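Local coordinates for protein thermotoga maritima TmcAL (Thermotoga maritima, PDB 5Y0T) that belongs to the HIGH nucleotidyl transferase family of the HUP clan and is modelled here with adenosine-5'-rp-alpha-thio-triphosphate bound, at residues N330-Q335 with K381-E386; F256-F261 with R288-Y293. All blocks are in the same frame, centred on the assembly; numbering follows the deposited sequence.

Contact 1 and contact 2 occupy separate parts of the same chain: their centres lie 31 Å apart, and their nearest atoms are still about 15 Å from each other. They follow one another in sequence, contact 2 closing before contact 1 opens. Contact 1 sits next to the mixed sheet, its centre 17 Å from the centre of the chain, and no other protein chain touches it. Contact 2 lies farther out, 25 Å from that centre, in an all-helical part that also meets the second subunit. The residues around adenosine-5'-rp-alpha-thio-triphosphate fall between positions 7 and 210, so all four segments come later in the chain than this pocket.

Contact 1: residues N330-Q335 with K381-E386; sequences NTKGPQ and KQLFLE. With EDO (1,2-ethanediol), chain G.
Gln335 lies over the first turn of helix 381-399, its side chain crossing that of Leu383 at about a right angle and its CB only 3.6 Å from Phe384 CB. It belongs to a helix-to-strand turn: helix 323-332 stops at Gly333, which has left helical angles with a positive phi, and the chain then runs through Pro334 into strand 337-343 of the mixed sheet. Gln335 is folded back on this turn. CG stands beside the backbone N (chi1 -61°) and the chain bends again at chi2 (-59°), which carries the amide to the carbonyl of Gly333. Gln335 NE2 gives Gly333 O a 3.0 Å bond, straight at the hydrogen (162°), though the donor sits above the carbonyl plane. Gln335 NE2 also bonds O2 of a 1,2-ethanediol, at 3.2 Å, probably left by the crystallisation liquor; OE1 accepts from the backbone N of Asp380. Both ends of the amide are thus held, which fixes its rotation.

Leu383 meets this bent side chain with CG anti to its own backbone N and the CD2 branch doing the touching. Leu383 CD2 lies 3.8 Å from Gln335 NE2 and 4.0 Å from Lys332 CB, at the end of helix 323-332. Beyond CG the Lys332 chain runs extended, and NZ makes a salt bridge with Asp380, whose other carboxylate oxygen takes the N-H of Leu383. Gln387, one turn further along, completes the polar join by bonding both Gly333 O and Gln335 N. The Phe384 ring meets Tyr336 edge-to-face and also touches Tyr368 and Leu372 of helix 368-374. Gln335 O lies oblique to the Phe384 ring, 3.3 Å from Phe384 CD2, and is buried with no hydrogen-bonding partner in the model.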
ATOM      1  N   ASN A 330      22.366   6.251   9.259  1.00 21.85           N
ATOM      2  CA  ASN A 330      22.766   7.381  10.104  1.00 21.09           C
ATOM      3  C   ASN A 330      24.127   7.182  10.771  1.00 28.73           C
ATOM      4  O   ASN A 330      24.633   8.069  11.458  1.00 28.90           O
ATOM      5  CB  ASN A 330      21.693   7.644  11.162  1.00 25.57           C
ATOM      6  CG  ASN A 330      20.507   8.388  10.588  1.00 30.47           C
ATOM      7  OD1 ASN A 330      20.561   8.854   9.441  1.00 23.00           O
ATOM      8  ND2 ASN A 330      19.431   8.526  11.380  1.00 22.49           N
ATOM      9  N   THR A 331      24.692   6.001  10.568  1.00 24.68           N
ATOM     10  CA  THR A 331      26.022   5.633  11.047  1.00 27.16           C
ATOM     11  C   THR A 331      27.026   5.691   9.892  1.00 27.00           C
ATOM     12  O   THR A 331      28.025   6.403   9.947  1.00 24.84           O
ATOM     13  CB  THR A 331      26.026   4.219  11.676  1.00 37.18           C
ATOM     14  OG1 THR A 331      25.107   4.188  12.771  1.00 46.27           O
ATOM     15  CG2 THR A 331      27.412   3.861  12.196  1.00 42.28           C
ATOM     16  N   LYS A 332      26.775   4.914   8.851  1.00 20.27           N
ATOM     17  CA  LYS A 332      27.690   4.872   7.706  1.00 20.24           C
ATOM     18  C   LYS A 332      27.431   5.971   6.666  1.00 21.65           C
ATOM     19  O   LYS A 332      28.285   6.254   5.819  1.00 24.85           O
ATOM     20  CB  LYS A 332      27.602   3.505   7.021  1.00 23.16           C
ATOM     21  CG  LYS A 332      27.870   2.312   7.950  1.00 23.52           C
ATOM     22  CD  LYS A 332      28.085   1.025   7.128  1.00 25.83           C
ATOM     23  CE  LYS A 332      28.493  -0.155   8.013  1.00 27.30           C
ATOM     24  NZ  LYS A 332      28.699  -1.392   7.192  1.00 30.72           N
ATOM     25  N   GLY A 333      26.264   6.594   6.713  1.00 21.80           N
ATOM     26  CA  GLY A 333      25.966   7.653   5.761  1.00 18.75           C
ATOM     27  C   GLY A 333      25.497   7.158   4.405  1.00 22.29           C
ATOM     28  O   GLY A 333      25.273   5.952   4.201  1.00 21.75           O
ATOM     29  N   PRO A 334      25.340   8.087   3.460  1.00 18.89           N
ATOM     30  CA  PRO A 334      25.037   7.790   2.051  1.00 19.16           C
ATOM     31  C   PRO A 334      26.157   6.981   1.426  1.00 20.69           C
ATOM     32  O   PRO A 334      27.326   7.199   1.766  1.00 19.88           O
ATOM     33  CB  PRO A 334      24.940   9.184   1.405  1.00 20.41           C
ATOM     34  CG  PRO A 334      25.833  10.042   2.277  1.00 17.67           C
ATOM     35  CD  PRO A 334      25.555   9.525   3.684  1.00 18.94           C
ATOM     36  N   GLN A 335      25.809   6.009   0.588  1.00 16.31           N
ATOM     37  CA  GLN A 335      26.815   5.165  -0.029  1.00 21.30           C
ATOM     38  C   GLN A 335      27.130   5.577  -1.473  1.00 17.95           C
ATOM     39  O   GLN A 335      27.948   4.941  -2.129  1.00 17.53           O
ATOM     40  CB  GLN A 335      26.371   3.696   0.040  1.00 21.49           C
ATOM     41  CG  GLN A 335      26.197   3.201   1.492  1.00 15.54           C
ATOM     42  CD  GLN A 335      27.481   3.316   2.307  1.00 21.88           C
ATOM     43  OE1 GLN A 335      28.495   2.731   1.949  1.00 22.26           O
ATOM     44  NE2 GLN A 335      27.437   4.074   3.413  1.00 20.12           N
ATOM     45  N   LYS A 381      27.764  -2.597   0.488  1.00 23.02           N
ATOM     46  CA  LYS A 381      27.058  -2.918  -0.750  1.00 24.16           C
ATOM     47  C   LYS A 381      25.564  -3.073  -0.517  1.00 21.77           C
ATOM     48  O   LYS A 381      24.746  -2.525  -1.273  1.00 24.72           O
ATOM     49  CB  LYS A 381      27.633  -4.188  -1.389  1.00 27.80           C
ATOM     50  CG  LYS A 381      29.008  -3.962  -2.019  1.00 34.44           C
ATOM     51  CD  LYS A 381      29.332  -5.058  -3.027  1.00 48.08           C
ATOM     52  CE  LYS A 381      30.467  -4.651  -3.963  1.00 47.49           C
ATOM     53  NZ  LYS A 381      31.773  -4.614  -3.264  1.00 52.04           N
ATOM     54  N   GLN A 382      25.197  -3.796   0.533  1.00 23.12           N
ATOM     55  CA  GLN A 382      23.772  -3.994   0.799  1.00 27.22           C
ATOM     56  C   GLN A 382      23.096  -2.663   1.138  1.00 23.39           C
ATOM     57  O   GLN A 382      21.998  -2.394   0.673  1.00 24.93           O
ATOM     58  CB  GLN A 382      23.558  -5.016   1.920  1.00 33.71           C
ATOM     59  CG  GLN A 382      22.118  -5.558   1.985  1.00 43.69           C
ATOM     60  CD  GLN A 382      21.494  -5.792   0.596  1.00 54.22           C
ATOM     61  OE1 GLN A 382      20.450  -5.213   0.269  1.00 58.14           O
ATOM     62  NE2 GLN A 382      22.131  -6.645  -0.219  1.00 47.18           N
ATOM     63  N   LEU A 383      23.765  -1.816   1.919  1.00 22.78           N
ATOM     64  CA  LEU A 383      23.201  -0.509   2.268  1.00 20.58           C
ATOM     65  C   LEU A 383      23.032   0.381   1.027  1.00 16.77           C
ATOM     66  O   LEU A 383      21.990   1.055   0.836  1.00 18.81           O
ATOM     67  CB  LEU A 383      24.083   0.186   3.303  1.00 17.55           C
ATOM     68  CG  LEU A 383      23.526   1.501   3.854  1.00 19.61           C
ATOM     69  CD1 LEU A 383      22.159   1.277   4.511  1.00 23.03           C
ATOM     70  CD2 LEU A 383      24.520   2.060   4.857  1.00 19.69           C
ATOM     71  N   PHE A 384      24.052   0.369   0.178  1.00 18.13           N
ATOM     72  CA  PHE A 384      24.014   1.084  -1.102  1.00 17.84           C
ATOM     73  C   PHE A 384      22.762   0.659  -1.872  1.00 22.63           C
ATOM     74  O   PHE A 384      21.974   1.494  -2.299  1.00 18.80           O
ATOM     75  CB  PHE A 384      25.310   0.786  -1.885  1.00 20.41           C
ATOM     76  CG  PHE A 384      25.432   1.474  -3.233  1.00 19.34           C
ATOM     77  CD1 PHE A 384      24.547   1.203  -4.276  1.00 21.70           C
ATOM     78  CD2 PHE A 384      26.510   2.316  -3.489  1.00 19.99           C
ATOM     79  CE1 PHE A 384      24.706   1.802  -5.526  1.00 23.21           C
ATOM     80  CE2 PHE A 384      26.687   2.902  -4.740  1.00 22.01           C
ATOM     81  CZ  PHE A 384      25.775   2.654  -5.758  1.00 18.98           C
ATOM     82  N   LEU A 385      22.581  -0.648  -2.042  1.00 21.35           N
ATOM     83  CA  LEU A 385      21.436  -1.149  -2.792  1.00 22.69           C
ATOM     84  C   LEU A 385      20.109  -0.762  -2.143  1.00 20.76           C
ATOM     85  O   LEU A 385      19.181  -0.359  -2.843  1.00 21.47           O
ATOM     86  CB  LEU A 385      21.523  -2.679  -2.956  1.00 19.63           C
ATOM     87  CG  LEU A 385      22.652  -3.154  -3.876  1.00 17.94           C
ATOM     88  CD1 LEU A 385      22.777  -4.699  -3.865  1.00 20.80           C
ATOM     89  CD2 LEU A 385      22.467  -2.642  -5.296  1.00 19.80           C
ATOM     90  N   GLU A 386      20.012  -0.874  -0.816  1.00 21.11           N
ATOM     91  CA  GLU A 386      18.791  -0.464  -0.107  1.00 21.14           C
ATOM     92  C   GLU A 386      18.515   1.026  -0.229  1.00 18.10           C
ATOM     93  O   GLU A 386      17.369   1.435  -0.469  1.00 18.78           O
ATOM     94  CB  GLU A 386      18.863  -0.872   1.378  1.00 19.85           C
ATOM     95  CG  GLU A 386      18.866  -2.390   1.532  1.00 28.92           C
ATOM     96  CD  GLU A 386      18.876  -2.874   2.978  1.00 41.47           C
ATOM     97  OE1 GLU A 386      18.844  -2.041   3.904  1.00 43.43           O
ATOM     98  OE2 GLU A 386      18.914  -4.104   3.185  1.00 45.70           O
TER
HETATM   99  C1  EDO G1003      31.027   4.585   2.576  1.00 34.59           C
HETATM  100  O1  EDO G1003      32.288   3.925   2.349  1.00 45.90           O
HETATM  101  C2  EDO G1003      30.926   5.022   4.040  1.00 33.06           C
HETATM  102  O2  EDO G1003      30.337   3.961   4.829  1.00 30.77           O

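Contact 2: residues F256-F261 with R288-Y293; sequences FLLSFF and RQTGSY
Leu258 drives its CD2 methyl into the backbone of the turn at 290-293, where it lies 3.4 Å from both Gly291 C and Ser292 N, and 3.6 Å from Thr290 O. With CG anti to the backbone N (chi1 177°), CD2 packs on main-chain atoms while Leu258 CD1 meets Thr290 OG1 at 3.9 Å. Leu257, the preceding residue, works on Tyr293. Leu257 CD1 stands over one face of the Tyr293 ring, offset toward the rim and 3.5 Å from Tyr293 CZ, a CH-pi contact with the methyl 25° off the ring normal. Phe261, one turn on, adds a looser touch: Tyr293 CE1 approaches the edge of its ring, near the plane, at 4.3 Å from Phe261 CE2.

The structure receiving these side chains is a short turn joining two helices, 279-289 and 293-300: the first helix ends, Thr290 leaves helical angles, and Ser292 occupies the N-cap of the second, its hydroxyl taking the N-H of Asp295. A disulfide between Cys286 and Cys299 ties the two helices together. Thr290 OG1 also bonds back to Cys286 O, while Thr290 O accepts from Arg262 NH2, just past the C-terminal end of helix 254-261.

At that same end Arg288 reaches across with a chain extended from CG to NE. Arg288 NH1 makes a weak, bent bond to Phe261 O (3.4 Å, 143° at the hydrogen); the strongest partner of the guanidinium is Lys264 O, at NH2, and NH1 is also bonded to His284 O. Farther out, Ala314 of helix 307-318 packs against both Phe261 and Tyr293, and Phe256 of helix 254-261 stacks on Phe256 of the second subunit.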
ATOM      1  N   PHE A 256      -4.327   7.231  -0.579  1.00 20.69           N
ATOM      2  CA  PHE A 256      -3.406   6.097  -0.617  1.00 22.46           C
ATOM      3  C   PHE A 256      -2.830   5.816   0.764  1.00 24.41           C
ATOM      4  O   PHE A 256      -2.850   4.675   1.224  1.00 21.00           O
ATOM      5  CB  PHE A 256      -2.229   6.280  -1.595  1.00 20.72           C
ATOM      6  CG  PHE A 256      -1.414   5.022  -1.743  1.00 20.58           C
ATOM      7  CD1 PHE A 256      -0.400   4.723  -0.849  1.00 20.29           C
ATOM      8  CD2 PHE A 256      -1.721   4.098  -2.729  1.00 20.27           C
ATOM      9  CE1 PHE A 256       0.308   3.538  -0.951  1.00 21.07           C
ATOM     10  CE2 PHE A 256      -1.009   2.905  -2.839  1.00 19.10           C
ATOM     11  CZ  PHE A 256      -0.004   2.628  -1.951  1.00 20.40           C
ATOM     12  N   LEU A 257      -2.291   6.852   1.402  1.00 20.70           N
ATOM     13  CA  LEU A 257      -1.646   6.699   2.701  1.00 21.00           C
ATOM     14  C   LEU A 257      -2.614   6.112   3.720  1.00 23.68           C
ATOM     15  O   LEU A 257      -2.302   5.147   4.431  1.00 24.24           O
ATOM     16  CB  LEU A 257      -1.116   8.054   3.191  1.00 19.13           C
ATOM     17  CG  LEU A 257       0.045   8.593   2.363  1.00 26.33           C
ATOM     18  CD1 LEU A 257       0.436   9.994   2.823  1.00 25.95           C
ATOM     19  CD2 LEU A 257       1.218   7.645   2.438  1.00 25.71           C
ATOM     20  N   LEU A 258      -3.814   6.679   3.759  1.00 22.70           N
ATOM     21  CA  LEU A 258      -4.795   6.264   4.741  1.00 24.42           C
ATOM     22  C   LEU A 258      -5.220   4.816   4.484  1.00 25.38           C
ATOM     23  O   LEU A 258      -5.313   4.011   5.422  1.00 24.20           O
ATOM     24  CB  LEU A 258      -6.005   7.208   4.732  1.00 19.78           C
ATOM     25  CG  LEU A 258      -7.147   6.824   5.689  1.00 29.12           C
ATOM     26  CD1 LEU A 258      -6.621   6.685   7.114  1.00 27.14           C
ATOM     27  CD2 LEU A 258      -8.282   7.850   5.642  1.00 30.62           C
ATOM     28  N   SER A 259      -5.455   4.485   3.217  1.00 23.93           N
ATOM     29  CA  SER A 259      -5.863   3.133   2.847  1.00 22.23           C
ATOM     30  C   SER A 259      -4.747   2.128   3.145  1.00 23.95           C
ATOM     31  O   SER A 259      -4.989   1.026   3.629  1.00 22.89           O
ATOM     32  CB  SER A 259      -6.250   3.072   1.361  1.00 19.63           C
ATOM     33  OG  SER A 259      -7.417   3.835   1.100  1.00 27.14           O
ATOM     34  N   PHE A 260      -3.521   2.525   2.855  1.00 21.82           N
ATOM     35  CA  PHE A 260      -2.358   1.686   3.114  1.00 24.03           C
ATOM     36  C   PHE A 260      -2.238   1.377   4.628  1.00 24.88           C
ATOM     37  O   PHE A 260      -2.001   0.233   5.018  1.00 23.18           O
ATOM     38  CB  PHE A 260      -1.104   2.386   2.554  1.00 23.15           C
ATOM     39  CG  PHE A 260       0.179   1.625   2.760  1.00 25.33           C
ATOM     40  CD1 PHE A 260       0.900   1.767   3.940  1.00 22.38           C
ATOM     41  CD2 PHE A 260       0.681   0.795   1.768  1.00 25.49           C
ATOM     42  CE1 PHE A 260       2.083   1.071   4.140  1.00 25.23           C
ATOM     43  CE2 PHE A 260       1.875   0.092   1.964  1.00 25.42           C
ATOM     44  CZ  PHE A 260       2.571   0.235   3.156  1.00 23.97           C
ATOM     45  N   PHE A 261      -2.472   2.368   5.486  1.00 24.40           N
ATOM     46  CA  PHE A 261      -2.365   2.137   6.935  1.00 22.82           C
ATOM     47  C   PHE A 261      -3.435   1.175   7.448  1.00 29.47           C
ATOM     48  O   PHE A 261      -3.226   0.508   8.452  1.00 29.09           O
ATOM     49  CB  PHE A 261      -2.431   3.454   7.723  1.00 23.41           C
ATOM     50  CG  PHE A 261      -1.376   4.442   7.320  1.00 26.01           C
ATOM     51  CD1 PHE A 261      -0.184   4.005   6.768  1.00 30.77           C
ATOM     52  CD2 PHE A 261      -1.593   5.802   7.448  1.00 28.84           C
ATOM     53  CE1 PHE A 261       0.792   4.903   6.360  1.00 31.36           C
ATOM     54  CE2 PHE A 261      -0.627   6.707   7.037  1.00 24.59           C
ATOM     55  CZ  PHE A 261       0.568   6.262   6.494  1.00 29.91           C
ATOM     56  N   ARG A 288      -8.141   3.580  11.090  1.00 30.65           N
ATOM     57  CA  ARG A 288      -9.428   2.897  11.026  1.00 33.17           C
ATOM     58  C   ARG A 288     -10.618   3.788  11.388  1.00 31.03           C
ATOM     59  O   ARG A 288     -11.748   3.530  10.959  1.00 33.59           O
ATOM     60  CB  ARG A 288      -9.384   1.651  11.914  1.00 36.84           C
ATOM     61  CG  ARG A 288      -8.536   0.547  11.290  1.00 31.23           C
ATOM     62  CD  ARG A 288      -7.871  -0.354  12.322  1.00 33.41           C
ATOM     63  NE  ARG A 288      -7.076  -1.386  11.659  1.00 33.99           N
ATOM     64  CZ  ARG A 288      -5.878  -1.185  11.109  1.00 34.37           C
ATOM     65  NH1 ARG A 288      -5.311   0.016  11.144  1.00 34.75           N
ATOM     66  NH2 ARG A 288      -5.241  -2.192  10.517  1.00 33.16           N
ATOM     67  N   GLN A 289     -10.380   4.815  12.198  1.00 30.78           N
ATOM     68  CA  GLN A 289     -11.473   5.677  12.643  1.00 34.50           C
ATOM     69  C   GLN A 289     -11.695   6.954  11.818  1.00 38.11           C
ATOM     70  O   GLN A 289     -12.736   7.603  11.955  1.00 40.48           O
ATOM     71  CB  GLN A 289     -11.255   6.040  14.107  1.00 34.48           C
ATOM     72  CG  GLN A 289     -11.386   4.839  15.028  1.00 44.04           C
ATOM     73  CD  GLN A 289     -12.696   4.075  14.823  1.00 51.05           C
ATOM     74  OE1 GLN A 289     -13.772   4.672  14.703  1.00 53.06           O
ATOM     75  NE2 GLN A 289     -12.606   2.749  14.787  1.00 45.33           N
ATOM     76  N   THR A 290     -10.756   7.294  10.936  1.00 30.40           N
ATOM     77  CA  THR A 290     -10.909   8.489  10.111  1.00 29.44           C
ATOM     78  C   THR A 290     -11.093   8.120   8.638  1.00 32.78           C
ATOM     79  O   THR A 290     -10.720   7.026   8.213  1.00 32.48           O
ATOM     80  CB  THR A 290      -9.697   9.463  10.246  1.00 26.22           C
ATOM     81  OG1 THR A 290      -8.498   8.830   9.777  1.00 29.70           O
ATOM     82  CG2 THR A 290      -9.529   9.918  11.696  1.00 29.93           C
ATOM     83  N   GLY A 291     -11.724   9.018   7.885  1.00 31.52           N
ATOM     84  CA  GLY A 291     -12.025   8.795   6.482  1.00 34.91           C
ATOM     85  C   GLY A 291     -11.231   9.617   5.483  1.00 35.30           C
ATOM     86  O   GLY A 291     -11.419   9.461   4.279  1.00 34.36           O
ATOM     87  N   SER A 292     -10.369  10.507   5.972  1.00 30.45           N
ATOM     88  CA  SER A 292      -9.469  11.262   5.101  1.00 28.74           C
ATOM     89  C   SER A 292      -8.144  11.462   5.805  1.00 29.50           C
ATOM     90  O   SER A 292      -8.084  11.477   7.034  1.00 32.16           O
ATOM     91  CB  SER A 292     -10.055  12.623   4.718  1.00 30.87           C
ATOM     92  OG  SER A 292      -9.988  13.523   5.818  1.00 32.84           O
ATOM     93  N   TYR A 293      -7.090  11.641   5.017  1.00 26.67           N
ATOM     94  CA  TYR A 293      -5.751  11.798   5.543  1.00 29.22           C
ATOM     95  C   TYR A 293      -5.655  13.081   6.359  1.00 31.00           C
ATOM     96  O   TYR A 293      -4.936  13.146   7.360  1.00 24.53           O
ATOM     97  CB  TYR A 293      -4.735  11.798   4.398  1.00 25.84           C
ATOM     98  CG  TYR A 293      -3.294  11.784   4.845  1.00 25.23           C
ATOM     99  CD1 TYR A 293      -2.829  10.833   5.743  1.00 25.64           C
ATOM    100  CD2 TYR A 293      -2.395  12.727   4.364  1.00 24.81           C
ATOM    101  CE1 TYR A 293      -1.487  10.831   6.156  1.00 24.76           C
ATOM    102  CE2 TYR A 293      -1.076  12.730   4.766  1.00 25.73           C
ATOM    103  CZ  TYR A 293      -0.627  11.781   5.654  1.00 23.98           C
ATOM    104  OH  TYR A 293       0.699  11.795   6.030  1.00 24.89           O
TER